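Local coordinates for DNA mismatch repair protein MutS (Thermus aquaticus, PDB 1EWQ), which recognises mismatched bases in DNA, probably as the first step of mismatch repair, and has a weak ATPase activity, at residues N132-W143 / H173-L184; F147-F155 / D331-L339. All blocks are in the same frame, centred on the assembly; numbering follows the deposited sequence.

Contact 1. Residues N132-W143 / H173-L184; sequences NYLAAIATGDGW and HRPAEVLLAPEL
Strands 134-139 and 177-180 are parallel neighbours in the mixed sheet of MutS domain II; the chain between them runs through the antiparallel strands 143-149 and 154-160 and helix 163-173. Their register pairs Leu134 with Glu177 and Ile137 with Leu180. Ala135 uses both backbone polar groups: its N donates to Glu177 O (2.8 Å) and its O accepts from Leu179 N (2.7 Å). Ile137 repeats the pattern, its N donating to Leu179 O and its O accepting from Ala181 N. Tyr133 O accepts from Ala176 N at 2.8 Å and takes a weak bond from Glu177 N. A water joins Tyr133 N to Arg174 O.

The His173 ring turns an edge to the Tyr133 face in an offset edge-to-face pair, planes at 80°. On the sheet face of Leu134 and Ala136, Leu134 CD1 lies over Glu177 CB and also meets Leu179 CG (3.8 Å), the two leucines crossing at about a right angle. The Glu177 carboxylate is buried but satisfied by Thr117, Gly119 and Ser203. On the other face, Ile137 and Leu180 run side by side. The chi1 of -66° places CG1 beside the backbone N of Ile137 and CG2 opposite it, and CG2 presses on Leu184 CD1 at 3.5 Å, a tight contact. Leu184 CD2 meets Trp143 CZ3 at 3.7 Å, at an oblique angle to the ring.

Farther along, Thr139 OG1 donates to Glu183 OE2 (2.6 Å), coming from above the carboxylate plane. Glu183 OE1 is held by Arg219 in a salt bridge, so both carboxylate oxygens are engaged. Ala181 is the N-cap of the next helix. Helices 163-173 and 188-197 cover the Ile137 face, an arrangement consistent with the RNase H-like fold of MutS domain II.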
loop_
_atom_site.group_PDB
_atom_site.type_symbol
_atom_site.label_atom_id
_atom_site.label_comp_id
_atom_site.label_asym_id
_atom_site.label_seq_id
_atom_site.Cartn_x
_atom_site.Cartn_y
_atom_site.Cartn_z
ATOM N N ASN C 132 15.161 8.733 -14.272
ATOM C CA ASN C 132 14.232 9.443 -13.410
ATOM C C ASN C 132 13.980 10.796 -14.075
ATOM O O ASN C 132 14.819 11.701 -14.014
ATOM C CB ASN C 132 14.866 9.613 -12.032
ATOM C CG ASN C 132 13.890 10.092 -11.003
ATOM O OD1 ASN C 132 14.013 11.206 -10.483
ATOM N ND2 ASN C 132 12.904 9.260 -10.695
ATOM N N TYR C 133 12.821 10.930 -14.710
ATOM C CA TYR C 133 12.509 12.150 -15.437
ATOM C C TYR C 133 11.604 13.182 -14.796
ATOM O O TYR C 133 10.592 12.854 -14.173
ATOM C CB TYR C 133 11.870 11.828 -16.799
ATOM C CG TYR C 133 12.719 11.049 -17.782
ATOM C CD1 TYR C 133 12.354 9.755 -18.177
ATOM C CD2 TYR C 133 13.858 11.615 -18.353
ATOM C CE1 TYR C 133 13.105 9.052 -19.118
ATOM C CE2 TYR C 133 14.613 10.917 -19.297
ATOM C CZ TYR C 133 14.229 9.640 -19.673
ATOM O OH TYR C 133 14.976 8.952 -20.605
ATOM N N LEU C 134 11.992 14.439 -14.984
ATOM C CA LEU C 134 11.183 15.585 -14.587
ATOM C C LEU C 134 10.659 15.915 -15.982
ATOM O O LEU C 134 11.436 15.986 -16.925
ATOM C CB LEU C 134 12.038 16.758 -14.092
ATOM C CG LEU C 134 11.279 18.092 -13.929
ATOM C CD1 LEU C 134 10.186 17.954 -12.890
ATOM C CD2 LEU C 134 12.240 19.197 -13.525
ATOM N N ALA C 135 9.355 16.083 -16.124
ATOM C CA ALA C 135 8.782 16.401 -17.420
ATOM C C ALA C 135 8.068 17.750 -17.371
ATOM O O ALA C 135 7.593 18.173 -16.314
ATOM C CB ALA C 135 7.803 15.302 -17.840
ATOM N N ALA C 136 8.010 18.422 -18.518
ATOM C CA ALA C 136 7.336 19.717 -18.633
ATOM C C ALA C 136 6.508 19.743 -19.916
ATOM O O ALA C 136 6.998 19.379 -20.988
ATOM C CB ALA C 136 8.357 20.850 -18.642
ATOM N N ILE C 137 5.256 20.181 -19.781
ATOM C CA ILE C 137 4.300 20.275 -20.879
ATOM C C ILE C 137 3.794 21.719 -21.020
ATOM O O ILE C 137 3.385 22.345 -20.033
ATOM C CB ILE C 137 3.066 19.365 -20.616
ATOM C CG1 ILE C 137 3.488 17.887 -20.618
ATOM C CG2 ILE C 137 1.986 19.631 -21.649
ATOM C CD1 ILE C 137 2.413 16.935 -20.105
ATOM N N ALA C 138 3.817 22.239 -22.243
ATOM C CA ALA C 138 3.350 23.596 -22.507
ATOM C C ALA C 138 2.713 23.681 -23.889
ATOM O O ALA C 138 2.781 22.734 -24.670
ATOM C CB ALA C 138 4.510 24.578 -22.406
ATOM N N THR C 139 2.092 24.819 -24.180
ATOM C CA THR C 139 1.452 25.032 -25.473
ATOM C C THR C 139 2.109 26.198 -26.190
ATOM O O THR C 139 2.895 26.930 -25.603
ATOM C CB THR C 139 -0.040 25.344 -25.322
ATOM O OG1 THR C 139 -0.196 26.565 -24.590
ATOM C CG2 THR C 139 -0.747 24.217 -24.596
ATOM N N GLY C 140 1.783 26.377 -27.464
ATOM C CA GLY C 140 2.386 27.466 -28.209
ATOM C C GLY C 140 2.891 26.967 -29.542
ATOM O O GLY C 140 4.090 26.739 -29.720
ATOM N N ASP C 141 1.959 26.801 -30.477
ATOM C CA ASP C 141 2.254 26.303 -31.814
ATOM C C ASP C 141 2.477 24.800 -31.709
ATOM O O ASP C 141 3.453 24.264 -32.239
ATOM C CB ASP C 141 3.502 26.985 -32.398
ATOM C CG ASP C 141 3.325 28.483 -32.569
ATOM O OD1 ASP C 141 2.232 28.895 -33.024
ATOM O OD2 ASP C 141 4.274 29.246 -32.263
ATOM N N GLY C 142 1.556 24.134 -31.010
ATOM C CA GLY C 142 1.639 22.694 -30.810
ATOM C C GLY C 142 1.845 22.350 -29.343
ATOM O O GLY C 142 1.900 23.250 -28.491
ATOM N N TRP C 143 1.942 21.059 -29.030
ATOM C CA TRP C 143 2.167 20.650 -27.650
ATOM C C TRP C 143 3.660 20.406 -27.406
ATOM O O TRP C 143 4.249 19.479 -27.973
ATOM C CB TRP C 143 1.381 19.378 -27.313
ATOM C CG TRP C 143 -0.119 19.536 -27.352
ATOM C CD1 TRP C 143 -0.932 19.375 -28.436
ATOM C CD2 TRP C 143 -0.980 19.873 -26.255
ATOM N NE1 TRP C 143 -2.246 19.585 -28.083
ATOM C CE2 TRP C 143 -2.304 19.893 -26.751
ATOM C CE3 TRP C 143 -0.763 20.161 -24.899
ATOM C CZ2 TRP C 143 -3.407 20.190 -25.941
ATOM C CZ3 TRP C 143 -1.865 20.459 -24.089
ATOM C CH2 TRP C 143 -3.169 20.469 -24.618
ATOM N N HIS C 173 7.508 7.528 -21.183
ATOM C CA HIS C 173 8.655 7.966 -20.387
ATOM C C HIS C 173 8.439 7.804 -18.895
ATOM O O HIS C 173 9.392 7.857 -18.126
ATOM C CB HIS C 173 9.000 9.425 -20.682
ATOM C CG HIS C 173 9.586 9.643 -22.042
ATOM N ND1 HIS C 173 10.936 9.531 -22.300
ATOM C CD2 HIS C 173 9.000 9.928 -23.227
ATOM C CE1 HIS C 173 11.154 9.737 -23.585
ATOM N NE2 HIS C 173 9.995 9.980 -24.171
ATOM N N ARG C 174 7.189 7.602 -18.490
ATOM C CA ARG C 174 6.851 7.442 -17.087
ATOM C C ARG C 174 7.626 8.426 -16.206
ATOM O O ARG C 174 8.433 8.028 -15.359
ATOM C CB ARG C 174 7.111 5.991 -16.650
ATOM C CG ARG C 174 6.113 4.966 -17.246
ATOM C CD ARG C 174 4.658 5.224 -16.780
ATOM N NE ARG C 174 4.229 6.584 -17.094
ATOM C CZ ARG C 174 3.163 7.198 -16.582
ATOM N NH1 ARG C 174 2.366 6.579 -15.711
ATOM N NH2 ARG C 174 2.910 8.455 -16.921
ATOM N N PRO C 175 7.382 9.734 -16.395
ATOM C CA PRO C 175 8.054 10.782 -15.622
ATOM C C PRO C 175 7.730 10.608 -14.151
ATOM O O PRO C 175 6.696 10.047 -13.811
ATOM C CB PRO C 175 7.454 12.060 -16.184
ATOM C CG PRO C 175 6.044 11.637 -16.474
ATOM C CD PRO C 175 6.242 10.289 -17.143
ATOM N N ALA C 176 8.608 11.085 -13.281
ATOM C CA ALA C 176 8.378 10.963 -11.849
ATOM C C ALA C 176 7.733 12.238 -11.314
ATOM O O ALA C 176 7.146 12.246 -10.229
ATOM C CB ALA C 176 9.705 10.691 -11.124
ATOM N N GLU C 177 7.840 13.309 -12.096
ATOM C CA GLU C 177 7.299 14.608 -11.716
ATOM C C GLU C 177 6.970 15.424 -12.967
ATOM O O GLU C 177 7.770 15.503 -13.897
ATOM C CB GLU C 177 8.327 15.351 -10.876
ATOM C CG GLU C 177 7.752 16.400 -9.967
ATOM C CD GLU C 177 8.825 17.170 -9.239
ATOM O OE1 GLU C 177 9.951 16.641 -9.083
ATOM O OE2 GLU C 177 8.538 18.302 -8.809
ATOM N N VAL C 178 5.801 16.047 -12.979
ATOM C CA VAL C 178 5.381 16.824 -14.135
ATOM C C VAL C 178 5.124 18.309 -13.840
ATOM O O VAL C 178 4.499 18.656 -12.842
ATOM C CB VAL C 178 4.104 16.193 -14.760
ATOM C CG1 VAL C 178 3.581 17.069 -15.894
ATOM C CG2 VAL C 178 4.416 14.794 -15.283
ATOM N N LEU C 179 5.617 19.173 -14.723
ATOM C CA LEU C 179 5.429 20.616 -14.606
ATOM C C LEU C 179 4.490 21.040 -15.742
ATOM O O LEU C 179 4.837 20.894 -16.914
ATOM C CB LEU C 179 6.757 21.363 -14.774
ATOM C CG LEU C 179 7.992 20.916 -13.992
ATOM C CD1 LEU C 179 9.159 21.800 -14.384
ATOM C CD2 LEU C 179 7.740 20.997 -12.492
ATOM N N LEU C 180 3.316 21.557 -15.404
ATOM C CA LEU C 180 2.361 21.987 -16.424
ATOM C C LEU C 180 2.390 23.501 -16.610
ATOM O O LEU C 180 2.526 24.252 -15.643
ATOM C CB LEU C 180 0.938 21.543 -16.055
ATOM C CG LEU C 180 0.625 20.041 -15.942
ATOM C CD1 LEU C 180 -0.739 19.853 -15.280
ATOM C CD2 LEU C 180 0.651 19.384 -17.322
ATOM N N ALA C 181 2.277 23.936 -17.861
ATOM C CA ALA C 181 2.265 25.355 -18.199
ATOM C C ALA C 181 1.105 26.032 -17.470
ATOM O O ALA C 181 0.083 25.405 -17.204
ATOM C CB ALA C 181 2.098 25.526 -19.704
ATOM N N PRO C 182 1.253 27.323 -17.140
ATOM C CA PRO C 182 0.198 28.061 -16.440
ATOM C C PRO C 182 -1.170 27.880 -17.105
ATOM O O PRO C 182 -2.171 27.643 -16.431
ATOM C CB PRO C 182 0.690 29.505 -16.513
ATOM C CG PRO C 182 2.185 29.348 -16.525
ATOM C CD PRO C 182 2.375 28.214 -17.486
ATOM N N GLU C 183 -1.198 27.986 -18.431
ATOM C CA GLU C 183 -2.436 27.836 -19.198
ATOM C C GLU C 183 -3.132 26.500 -18.965
ATOM O O GLU C 183 -4.359 26.428 -18.965
ATOM C CB GLU C 183 -2.163 27.964 -20.701
ATOM C CG GLU C 183 -0.935 28.757 -21.046
ATOM C CD GLU C 183 0.264 27.886 -21.330
ATOM O OE1 GLU C 183 1.361 28.244 -20.870
ATOM O OE2 GLU C 183 0.120 26.861 -22.027
ATOM N N LEU C 184 -2.350 25.439 -18.787
ATOM C CA LEU C 184 -2.910 24.106 -18.580
ATOM C C LEU C 184 -3.449 23.978 -17.167
ATOM O O LEU C 184 -4.455 23.306 -16.929
ATOM C CB LEU C 184 -1.841 23.044 -18.857
ATOM C CG LEU C 184 -1.252 23.116 -20.274
ATOM C CD1 LEU C 184 -0.135 22.094 -20.434
ATOM C CD2 LEU C 184 -2.352 22.879 -21.296
HETATM O O HOH W 1 11.209 8.672 -14.669
#

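Contact 2. Residues F147-F155 / D331-L339; sequences FLDVSTGEF and DLERLATRL
The tight turn of a beta hairpin, with a G1 bulge in which Gly153 and Glu154 face Asp149, lies against the first turns of helix 332-340. Arg334 extends from CG to NE along Ser151, and its CG lies 3.4 Å from Ser151 O. Its NE donates to Ser151 OG at 2.8 Å, with the oxygen 29° out of the guanidinium plane and a bent N-H...O angle of 135°. Ser151 OG sits between the backbone N and the carbonyl carbon (chi1 77°), where it also donates to Asp149 OD1 at 2.8 Å, on the syn side and somewhat out of the carboxylate plane. The serine hydroxyl thus links the arginine to the aspartate, accepting from one and donating to the other. The Arg334 NH1 and NH2 groups bind the backbone oxygens of Pro128 and Glu130. A leucine in place of Arg334 would probably leave Ser151 OG and these two carbonyls without their donor, with the hydroxyl held by Asp149 alone among the bonds described.

Thr152 crosses Glu333 obliquely, its CB 3.7 Å from Glu333 OE2; Arg286 holds the other oxygen of that carboxylate. Thr152 OG1 closes an ST turn by accepting from Glu154 N. Asp331 caps the helix through OD1, which accepts from Arg334 N. One water donates to both Ser151 O and Arg334 O, and Thr337 CG2 rests 3.5 Å from Val150 O.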
loop_
_atom_site.group_PDB
_atom_site.type_symbol
_atom_site.label_atom_id
_atom_site.label_comp_id
_atom_site.label_asym_id
_atom_site.label_seq_id
_atom_site.Cartn_x
_atom_site.Cartn_y
_atom_site.Cartn_z
ATOM N N PHE C 147 11.874 16.653 -21.331
ATOM C CA PHE C 147 12.285 15.858 -20.193
ATOM C C PHE C 147 13.692 16.223 -19.760
ATOM O O PHE C 147 14.520 16.656 -20.562
ATOM C CB PHE C 147 12.278 14.364 -20.538
ATOM C CG PHE C 147 10.942 13.839 -20.957
ATOM C CD1 PHE C 147 10.632 13.700 -22.295
ATOM C CD2 PHE C 147 9.990 13.479 -20.005
ATOM C CE1 PHE C 147 9.384 13.208 -22.693
ATOM C CE2 PHE C 147 8.749 12.990 -20.391
ATOM C CZ PHE C 147 8.447 12.854 -21.738
ATOM N N LEU C 148 13.950 16.036 -18.477
ATOM C CA LEU C 148 15.265 16.276 -17.913
ATOM C C LEU C 148 15.489 15.227 -16.839
ATOM O O LEU C 148 14.611 14.988 -16.010
ATOM C CB LEU C 148 15.374 17.666 -17.268
ATOM C CG LEU C 148 16.681 17.897 -16.488
ATOM C CD1 LEU C 148 17.893 17.822 -17.443
ATOM C CD2 LEU C 148 16.642 19.267 -15.797
ATOM N N ASP C 149 16.652 14.577 -16.889
ATOM C CA ASP C 149 17.025 13.600 -15.877
ATOM C C ASP C 149 18.224 14.289 -15.264
ATOM O O ASP C 149 19.328 14.276 -15.819
ATOM C CB ASP C 149 17.442 12.257 -16.483
ATOM C CG ASP C 149 17.726 11.208 -15.417
ATOM O OD1 ASP C 149 18.191 11.592 -14.319
ATOM O OD2 ASP C 149 17.497 10.001 -15.682
ATOM N N VAL C 150 17.990 14.914 -14.122
ATOM C CA VAL C 150 19.022 15.662 -13.438
ATOM C C VAL C 150 20.210 14.808 -12.998
ATOM O O VAL C 150 21.321 15.325 -12.885
ATOM C CB VAL C 150 18.418 16.398 -12.213
ATOM C CG1 VAL C 150 19.428 17.343 -11.616
ATOM C CG2 VAL C 150 17.161 17.162 -12.638
ATOM N N SER C 151 19.997 13.509 -12.761
ATOM C CA SER C 151 21.098 12.646 -12.321
ATOM C C SER C 151 22.045 12.247 -13.449
ATOM O O SER C 151 23.166 11.815 -13.188
ATOM C CB SER C 151 20.570 11.371 -11.641
ATOM O OG SER C 151 20.088 10.432 -12.587
ATOM N N THR C 152 21.610 12.385 -14.696
ATOM C CA THR C 152 22.468 12.014 -15.824
ATOM C C THR C 152 22.724 13.172 -16.779
ATOM O O THR C 152 23.692 13.163 -17.536
ATOM C CB THR C 152 21.861 10.868 -16.655
ATOM O OG1 THR C 152 20.686 11.336 -17.329
ATOM C CG2 THR C 152 21.494 9.685 -15.750
ATOM N N GLY C 153 21.854 14.172 -16.737
ATOM C CA GLY C 153 22.006 15.305 -17.623
ATOM C C GLY C 153 21.227 15.098 -18.911
ATOM O O GLY C 153 21.248 15.966 -19.786
ATOM N N GLU C 154 20.549 13.955 -19.046
ATOM C CA GLU C 154 19.769 13.708 -20.255
ATOM C C GLU C 154 18.773 14.858 -20.343
ATOM O O GLU C 154 18.044 15.151 -19.391
ATOM C CB GLU C 154 19.030 12.366 -20.208
ATOM C CG GLU C 154 18.362 12.047 -21.538
ATOM C CD GLU C 154 17.773 10.643 -21.622
ATOM O OE1 GLU C 154 17.494 10.028 -20.565
ATOM O OE2 GLU C 154 17.569 10.167 -22.764
ATOM N N PHE C 155 18.748 15.493 -21.505
ATOM C CA PHE C 155 17.928 16.670 -21.732
ATOM C C PHE C 155 17.345 16.584 -23.151
ATOM O O PHE C 155 18.068 16.742 -24.139
ATOM C CB PHE C 155 18.869 17.869 -21.549
ATOM C CG PHE C 155 18.194 19.201 -21.494
ATOM C CD1 PHE C 155 16.931 19.347 -20.934
ATOM C CD2 PHE C 155 18.872 20.336 -21.930
ATOM C CE1 PHE C 155 16.356 20.613 -20.806
ATOM C CE2 PHE C 155 18.309 21.597 -21.806
ATOM C CZ PHE C 155 17.053 21.740 -21.244
ATOM N N ASP C 331 27.843 2.926 -11.596
ATOM C CA ASP C 331 27.162 3.783 -12.577
ATOM C C ASP C 331 28.054 5.015 -12.829
ATOM O O ASP C 331 27.942 6.026 -12.128
ATOM C CB ASP C 331 25.809 4.230 -11.993
ATOM C CG ASP C 331 24.966 5.041 -12.976
ATOM O OD1 ASP C 331 25.537 5.680 -13.889
ATOM O OD2 ASP C 331 23.725 5.049 -12.815
ATOM N N LEU C 332 28.933 4.931 -13.822
ATOM C CA LEU C 332 29.851 6.024 -14.118
ATOM C C LEU C 332 29.217 7.286 -14.697
ATOM O O LEU C 332 29.808 8.372 -14.640
ATOM C CB LEU C 332 30.966 5.527 -15.036
ATOM C CG LEU C 332 32.126 4.807 -14.330
ATOM C CD1 LEU C 332 31.587 3.771 -13.359
ATOM C CD2 LEU C 332 33.042 4.177 -15.368
ATOM N N GLU C 333 28.021 7.143 -15.256
ATOM C CA GLU C 333 27.313 8.276 -15.816
ATOM C C GLU C 333 26.770 9.151 -14.676
ATOM O O GLU C 333 26.943 10.376 -14.687
ATOM C CB GLU C 333 26.185 7.789 -16.730
ATOM C CG GLU C 333 25.234 8.879 -17.187
ATOM C CD GLU C 333 24.285 8.408 -18.281
ATOM O OE1 GLU C 333 23.802 7.255 -18.208
ATOM O OE2 GLU C 333 24.014 9.199 -19.205
ATOM N N ARG C 334 26.124 8.531 -13.691
ATOM C CA ARG C 334 25.601 9.292 -12.554
ATOM C C ARG C 334 26.739 9.771 -11.648
ATOM O O ARG C 334 26.623 10.783 -10.961
ATOM C CB ARG C 334 24.606 8.446 -11.753
ATOM C CG ARG C 334 23.214 8.505 -12.332
ATOM C CD ARG C 334 22.219 7.652 -11.573
ATOM N NE ARG C 334 20.887 7.778 -12.161
ATOM C CZ ARG C 334 19.881 6.946 -11.928
ATOM N NH1 ARG C 334 20.046 5.911 -11.121
ATOM N NH2 ARG C 334 18.704 7.163 -12.491
ATOM N N LEU C 335 27.843 9.037 -11.669
ATOM C CA LEU C 335 29.019 9.374 -10.876
ATOM C C LEU C 335 29.662 10.629 -11.494
ATOM O O LEU C 335 30.103 11.541 -10.787
ATOM C CB LEU C 335 29.989 8.189 -10.894
ATOM C CG LEU C 335 30.991 8.022 -9.750
ATOM C CD1 LEU C 335 32.017 9.157 -9.759
ATOM C CD2 LEU C 335 30.223 7.991 -8.435
ATOM N N ALA C 336 29.692 10.679 -12.821
ATOM C CA ALA C 336 30.251 11.826 -13.526
ATOM C C ALA C 336 29.465 13.098 -13.185
ATOM O O ALA C 336 30.055 14.152 -12.917
ATOM C CB ALA C 336 30.212 11.575 -15.030
ATOM N N THR C 337 28.137 12.976 -13.190
ATOM C CA THR C 337 27.230 14.083 -12.888
ATOM C C THR C 337 27.438 14.614 -11.472
ATOM O O THR C 337 27.468 15.831 -11.255
ATOM C CB THR C 337 25.742 13.660 -13.042
ATOM O OG1 THR C 337 25.511 13.171 -14.372
ATOM C CG2 THR C 337 24.815 14.844 -12.779
ATOM N N ARG C 338 27.569 13.711 -10.503
ATOM C CA ARG C 338 27.785 14.138 -9.128
ATOM C C ARG C 338 29.139 14.842 -9.041
ATOM O O ARG C 338 29.287 15.835 -8.327
ATOM C CB ARG C 338 27.729 12.942 -8.167
ATOM C CG ARG C 338 26.323 12.373 -7.996
ATOM C CD ARG C 338 26.267 11.197 -7.034
ATOM N NE ARG C 338 26.505 11.570 -5.644
ATOM C CZ ARG C 338 25.694 12.326 -4.896
ATOM N NH1 ARG C 338 24.562 12.818 -5.392
ATOM N NH2 ARG C 338 26.014 12.579 -3.628
ATOM N N LEU C 339 30.123 14.328 -9.773
ATOM C CA LEU C 339 31.442 14.939 -9.796
ATOM C C LEU C 339 31.337 16.360 -10.344
ATOM O O LEU C 339 31.821 17.306 -9.725
ATOM C CB LEU C 339 32.408 14.124 -10.669
ATOM C CG LEU C 339 33.104 12.914 -10.024
ATOM C CD1 LEU C 339 33.781 12.062 -11.082
ATOM C CD2 LEU C 339 34.117 13.410 -8.990
HETATM O O HOH W 2 24.240 11.756 -10.392
#

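Overall arrangement
Contacts 1 and 2 meet in one mixed sheet, their centres about 20 Å apart. Strand 134-139 of contact 1 pairs with strand 143-149, whose end carries the turn of contact 2. Leu134 N lies 2.9 Å from Leu148 O, a probable hydrogen bond, and Tyr133 OH lies 2.7 Å from Glu154 OE1, also a probable hydrogen bond. Phe147 packs on both His173 and Ala135. Contact 1 is internal to MutS domain II, whereas contact 2 joins that domain to the helical domain III. Both lie away from the predicted ATP site. Their nearest atoms are about 27 Å and 21 Å from the bound DNA, respectively.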